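Long-range contact in large exoprotein involved in heme utilization or adhesion (Yersinia kristensenii ATCC 33638, PDB 5E3E), which probably acts as a ribonuclease toxin of the RNase A superfamily in contact-dependent growth inhibition, held here in complex with its CdiI immunity protein: residues Val40-Ile52 and Tyr63-Gly75. Numbering follows the deposited sequence.
Sequences VTSKAIDSNQAKI and YLEIDYQSNVPIG. With NA (sodium ion), chain G.
Val40 lays CG1 over one face of the Tyr68 ring, a CH-pi contact 4.0 Å from the centroid and 19° off the ring normal. Its other methyl, CG2, meets Ile74 CG2. With CG anti to the backbone N (chi1 168°), Tyr68 points its hydroxyl toward Lys43, whose chain bends at chi3 to bring NZ within 2.9 Å of Tyr68 OH in a hydrogen bond. Ile66 thrusts CD1 against the Ala44 carbonyl and Ile45 CG1, while its CB and CG2 lie beneath the Asn48 amide. There the helix breaks, and Asn48 shows how one amide can bridge two backbones: ND2 gives a nearly straight bond to Ala44 O (2.7 Å, 171°), in the amide plane, and a more bent one to Asp67 O (3.2 Å). Its OD1 accepts from a water that in turn accepts from Asp67 N and Lys51 NZ. Fully extended, Lys51 passes CE by Leu64 CD1 and donates from NZ to Glu65 O (3.0 Å); Leu64 CD2 turns to Ile52. Glu65's carboxylate instead salt-bridges Arg15 of the CdiI chain. Helices 34-47 and 49-58 thus pack against strand 63-68, paired antiparallel with strand 86-97 in this RNase A-like domain's sheet; Ile45 and Ile52 also touch Tyr105 of strand 105-113.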
loop_
_atom_site.group_PDB
_atom_site.type_symbol
_atom_site.label_atom_id
_atom_site.label_comp_id
_atom_site.label_asym_id
_atom_site.label_seq_id
_atom_site.Cartn_x
_atom_site.Cartn_y
_atom_site.Cartn_z
ATOM N N VAL B 40 12.619 13.088 -0.952
ATOM C CA VAL B 40 12.391 11.693 -0.624
ATOM C C VAL B 40 12.121 10.881 -1.882
ATOM O O VAL B 40 12.699 9.807 -2.051
ATOM C CB VAL B 40 11.220 11.545 0.373
ATOM C CG1 VAL B 40 10.788 10.093 0.524
ATOM C CG2 VAL B 40 11.622 12.117 1.743
ATOM N N THR B 41 11.260 11.389 -2.761
ATOM C CA THR B 41 10.956 10.700 -4.003
ATOM C C THR B 41 12.221 10.440 -4.802
ATOM O O THR B 41 12.462 9.295 -5.242
ATOM C CB THR B 41 9.961 11.488 -4.887
ATOM O OG1 THR B 41 8.699 11.601 -4.220
ATOM C CG2 THR B 41 9.763 10.783 -6.208
ATOM N N SER B 42 13.048 11.483 -4.973
ATOM C CA SER B 42 14.313 11.317 -5.716
ATOM C C SER B 42 15.263 10.327 -5.054
ATOM O O SER B 42 15.826 9.498 -5.738
ATOM C CB SER B 42 15.041 12.646 -5.918
ATOM O OG SER B 42 14.179 13.579 -6.548
ATOM N N LYS B 43 15.444 10.405 -3.740
ATOM C CA LYS B 43 16.338 9.460 -3.038
ATOM C C LYS B 43 15.842 8.003 -3.136
ATOM O O LYS B 43 16.626 7.071 -3.321
ATOM C CB LYS B 43 16.524 9.854 -1.576
ATOM C CG LYS B 43 17.326 11.142 -1.393
ATOM C CD LYS B 43 17.540 11.464 0.071
ATOM C CE LYS B 43 16.272 11.984 0.718
ATOM N NZ LYS B 43 16.533 12.625 2.028
ATOM N N ALA B 44 14.538 7.809 -3.018
ATOM C CA ALA B 44 13.956 6.478 -3.103
ATOM C C ALA B 44 14.141 5.903 -4.501
ATOM O O ALA B 44 14.463 4.732 -4.655
ATOM C CB ALA B 44 12.471 6.517 -2.743
ATOM N N ILE B 45 13.938 6.709 -5.531
ATOM C CA ILE B 45 14.152 6.209 -6.899
ATOM C C ILE B 45 15.638 5.854 -7.124
ATOM O O ILE B 45 15.972 4.772 -7.652
ATOM C CB ILE B 45 13.676 7.225 -7.950
ATOM C CG1 ILE B 45 12.143 7.269 -7.993
ATOM C CG2 ILE B 45 14.257 6.878 -9.332
ATOM C CD1 ILE B 45 11.594 8.551 -8.589
ATOM N N ASP B 46 16.520 6.745 -6.705
ATOM C CA ASP B 46 17.950 6.550 -6.907
ATOM C C ASP B 46 18.483 5.351 -6.137
ATOM O O ASP B 46 19.290 4.576 -6.664
ATOM C CB ASP B 46 18.742 7.804 -6.531
ATOM C CG ASP B 46 18.533 8.947 -7.525
ATOM O OD1 ASP B 46 18.100 8.696 -8.675
ATOM O OD2 ASP B 46 18.803 10.100 -7.157
ATOM N N SER B 47 18.032 5.161 -4.908
ATOM C CA SER B 47 18.479 3.999 -4.144
ATOM C C SER B 47 17.814 2.670 -4.558
ATOM O O SER B 47 18.230 1.611 -4.080
ATOM C CB SER B 47 18.353 4.252 -2.644
ATOM O OG SER B 47 17.032 4.118 -2.201
ATOM N N ASN B 48 16.811 2.712 -5.442
ATOM C CA ASN B 48 16.130 1.493 -5.923
ATOM C C ASN B 48 16.242 1.308 -7.425
ATOM O O ASN B 48 15.431 0.607 -8.034
ATOM C CB ASN B 48 14.650 1.536 -5.549
ATOM C CG ASN B 48 14.422 1.285 -4.079
ATOM O OD1 ASN B 48 14.390 0.135 -3.624
ATOM N ND2 ASN B 48 14.254 2.352 -3.327
ATOM N N GLN B 49 17.240 1.927 -8.029
ATOM C CA GLN B 49 17.286 2.006 -9.484
ATOM C C GLN B 49 17.479 0.635 -10.108
ATOM O O GLN B 49 16.952 0.374 -11.192
ATOM C CB GLN B 49 18.388 2.966 -9.949
ATOM C CG GLN B 49 18.294 3.329 -11.425
ATOM C CD GLN B 49 16.983 4.005 -11.768
ATOM O OE1 GLN B 49 16.610 5.001 -11.152
ATOM N NE2 GLN B 49 16.263 3.451 -12.738
ATOM N N ALA B 50 18.208 -0.240 -9.416
ATOM C CA ALA B 50 18.398 -1.626 -9.871
ATOM C C ALA B 50 17.087 -2.406 -9.916
ATOM O O ALA B 50 16.798 -3.107 -10.891
ATOM C CB ALA B 50 19.407 -2.342 -8.969
ATOM N N LYS B 51 16.315 -2.293 -8.839
ATOM C CA LYS B 51 14.968 -2.850 -8.734
ATOM C C LYS B 51 13.989 -2.282 -9.809
ATOM O O LYS B 51 13.181 -3.021 -10.389
ATOM C CB LYS B 51 14.465 -2.544 -7.327
ATOM C CG LYS B 51 13.237 -3.259 -6.856
ATOM C CD LYS B 51 12.924 -2.828 -5.438
ATOM C CE LYS B 51 11.558 -3.317 -5.012
ATOM N NZ LYS B 51 11.272 -2.873 -3.616
ATOM N N ILE B 52 14.061 -0.982 -10.080
ATOM C CA ILE B 52 13.225 -0.371 -11.113
ATOM C C ILE B 52 13.620 -0.913 -12.503
ATOM O O ILE B 52 12.756 -1.207 -13.350
ATOM C CB ILE B 52 13.360 1.164 -11.116
ATOM C CG1 ILE B 52 12.754 1.756 -9.834
ATOM C CG2 ILE B 52 12.680 1.773 -12.334
ATOM C CD1 ILE B 52 13.185 3.186 -9.566
ATOM N N TYR B 63 2.327 -2.536 -10.992
ATOM C CA TYR B 63 2.943 -1.501 -10.137
ATOM C C TYR B 63 4.230 -2.019 -9.538
ATOM O O TYR B 63 4.471 -3.228 -9.531
ATOM C CB TYR B 63 1.972 -1.092 -9.004
ATOM C CG TYR B 63 0.649 -0.624 -9.553
ATOM C CD1 TYR B 63 -0.375 -1.532 -9.837
ATOM C CD2 TYR B 63 0.466 0.705 -9.922
ATOM C CE1 TYR B 63 -1.579 -1.120 -10.398
ATOM C CE2 TYR B 63 -0.727 1.138 -10.482
ATOM C CZ TYR B 63 -1.752 0.238 -10.722
ATOM O OH TYR B 63 -2.959 0.623 -11.309
ATOM N N LEU B 64 5.003 -1.112 -8.967
ATOM C CA LEU B 64 6.193 -1.445 -8.184
ATOM C C LEU B 64 6.262 -0.547 -6.940
ATOM O O LEU B 64 6.124 0.669 -7.021
ATOM C CB LEU B 64 7.466 -1.274 -9.008
ATOM C CG LEU B 64 8.802 -1.598 -8.291
ATOM C CD1 LEU B 64 9.003 -3.096 -8.092
ATOM C CD2 LEU B 64 9.955 -1.008 -9.064
ATOM N N GLU B 65 6.484 -1.190 -5.806
ATOM C CA GLU B 65 6.714 -0.529 -4.514
ATOM C C GLU B 65 8.192 -0.238 -4.342
ATOM O O GLU B 65 9.021 -1.140 -4.500
ATOM C CB GLU B 65 6.286 -1.499 -3.399
ATOM C CG GLU B 65 6.638 -1.069 -1.981
ATOM C CD GLU B 65 6.334 -2.133 -0.939
ATOM O OE1 GLU B 65 5.594 -3.124 -1.244
ATOM O OE2 GLU B 65 6.817 -1.939 0.223
ATOM N N ILE B 66 8.543 0.999 -3.985
ATOM C CA ILE B 66 9.900 1.298 -3.640
ATOM C C ILE B 66 9.870 2.017 -2.316
ATOM O O ILE B 66 9.103 2.953 -2.128
ATOM C CB ILE B 66 10.656 2.111 -4.703
ATOM C CG1 ILE B 66 9.997 3.439 -4.965
ATOM C CG2 ILE B 66 10.736 1.311 -6.016
ATOM C CD1 ILE B 66 10.887 4.453 -5.654
ATOM N N ASP B 67 10.692 1.544 -1.404
ATOM C CA ASP B 67 10.689 2.044 -0.039
ATOM C C ASP B 67 11.915 2.882 0.223
ATOM O O ASP B 67 12.937 2.776 -0.478
ATOM C CB ASP B 67 10.537 0.874 0.938
ATOM C CG ASP B 67 9.177 0.170 0.786
ATOM O OD1 ASP B 67 8.136 0.850 0.915
ATOM O OD2 ASP B 67 9.138 -1.042 0.510
ATOM N N TYR B 68 11.765 3.789 1.184
ATOM C CA TYR B 68 12.769 4.750 1.569
ATOM C C TYR B 68 12.878 4.608 3.078
ATOM O O TYR B 68 11.854 4.561 3.768
ATOM C CB TYR B 68 12.272 6.142 1.229
ATOM C CG TYR B 68 13.077 7.283 1.832
ATOM C CD1 TYR B 68 14.255 7.707 1.233
ATOM C CD2 TYR B 68 12.652 7.930 2.985
ATOM C CE1 TYR B 68 14.980 8.735 1.759
ATOM C CE2 TYR B 68 13.367 8.998 3.517
ATOM C CZ TYR B 68 14.539 9.384 2.897
ATOM O OH TYR B 68 15.292 10.433 3.400
ATOM N N GLN B 69 14.105 4.496 3.586
ATOM C CA GLN B 69 14.341 4.414 5.004
ATOM C C GLN B 69 15.268 5.571 5.412
ATOM O O GLN B 69 16.200 5.931 4.692
ATOM C CB GLN B 69 14.966 3.058 5.368
ATOM C CG GLN B 69 14.102 1.848 4.991
ATOM C CD GLN B 69 14.294 1.377 3.547
ATOM O OE1 GLN B 69 15.410 1.439 2.994
ATOM N NE2 GLN B 69 13.211 0.877 2.931
ATOM N N SER B 70 14.963 6.200 6.536
ATOM C CA SER B 70 15.850 7.218 7.093
ATOM C C SER B 70 15.678 7.296 8.591
ATOM O O SER B 70 14.811 6.597 9.140
ATOM C CB SER B 70 15.544 8.590 6.468
ATOM O OG SER B 70 14.545 9.312 7.198
ATOM N N ASN B 71 16.480 8.152 9.243
ATOM C CA ASN B 71 16.345 8.438 10.657
ATOM C C ASN B 71 16.040 9.929 10.889
ATOM O O ASN B 71 16.377 10.459 11.943
ATOM C CB ASN B 71 17.628 8.044 11.434
ATOM C CG ASN B 71 17.982 6.549 11.301
ATOM O OD1 ASN B 71 17.161 5.675 11.580
ATOM N ND2 ASN B 71 19.226 6.259 10.911
ATOM N N VAL B 72 15.410 10.604 9.917
ATOM C CA VAL B 72 15.059 12.027 10.035
ATOM C C VAL B 72 13.593 12.179 9.594
ATOM O O VAL B 72 13.205 11.642 8.558
ATOM C CB VAL B 72 15.988 12.928 9.180
ATOM C CG1 VAL B 72 15.507 14.361 9.142
ATOM C CG2 VAL B 72 17.416 12.897 9.734
ATOM N N PRO B 73 12.776 12.877 10.404
ATOM C CA PRO B 73 11.350 13.001 10.066
ATOM C C PRO B 73 11.116 13.690 8.753
ATOM O O PRO B 73 11.688 14.753 8.479
ATOM C CB PRO B 73 10.768 13.845 11.211
ATOM C CG PRO B 73 11.808 13.923 12.248
ATOM C CD PRO B 73 13.121 13.648 11.604
ATOM N N ILE B 74 10.245 13.080 7.947
ATOM C CA ILE B 74 9.851 13.622 6.663
ATOM C C ILE B 74 8.359 13.896 6.565
ATOM O O ILE B 74 7.865 14.317 5.520
ATOM C CB ILE B 74 10.374 12.725 5.490
ATOM C CG1 ILE B 74 9.981 11.233 5.619
ATOM C CG2 ILE B 74 11.879 12.785 5.428
ATOM C CD1 ILE B 74 8.545 10.952 5.825
ATOM N N GLY B 75 7.625 13.712 7.658
ATOM C CA GLY B 75 6.204 13.904 7.668
ATOM C C GLY B 75 5.556 13.343 8.917
ATOM O O GLY B 75 6.256 13.077 9.937
HETATM NA NA NA G . 13.212 5.050 10.023
HETATM O O HOH W 1 12.362 -0.693 -1.764
HETATM O O HOH W 2 14.162 5.586 12.092
HETATM O O HOH W 3 11.200 4.154 10.963
HETATM O O HOH W 4 14.155 2.987 9.898
#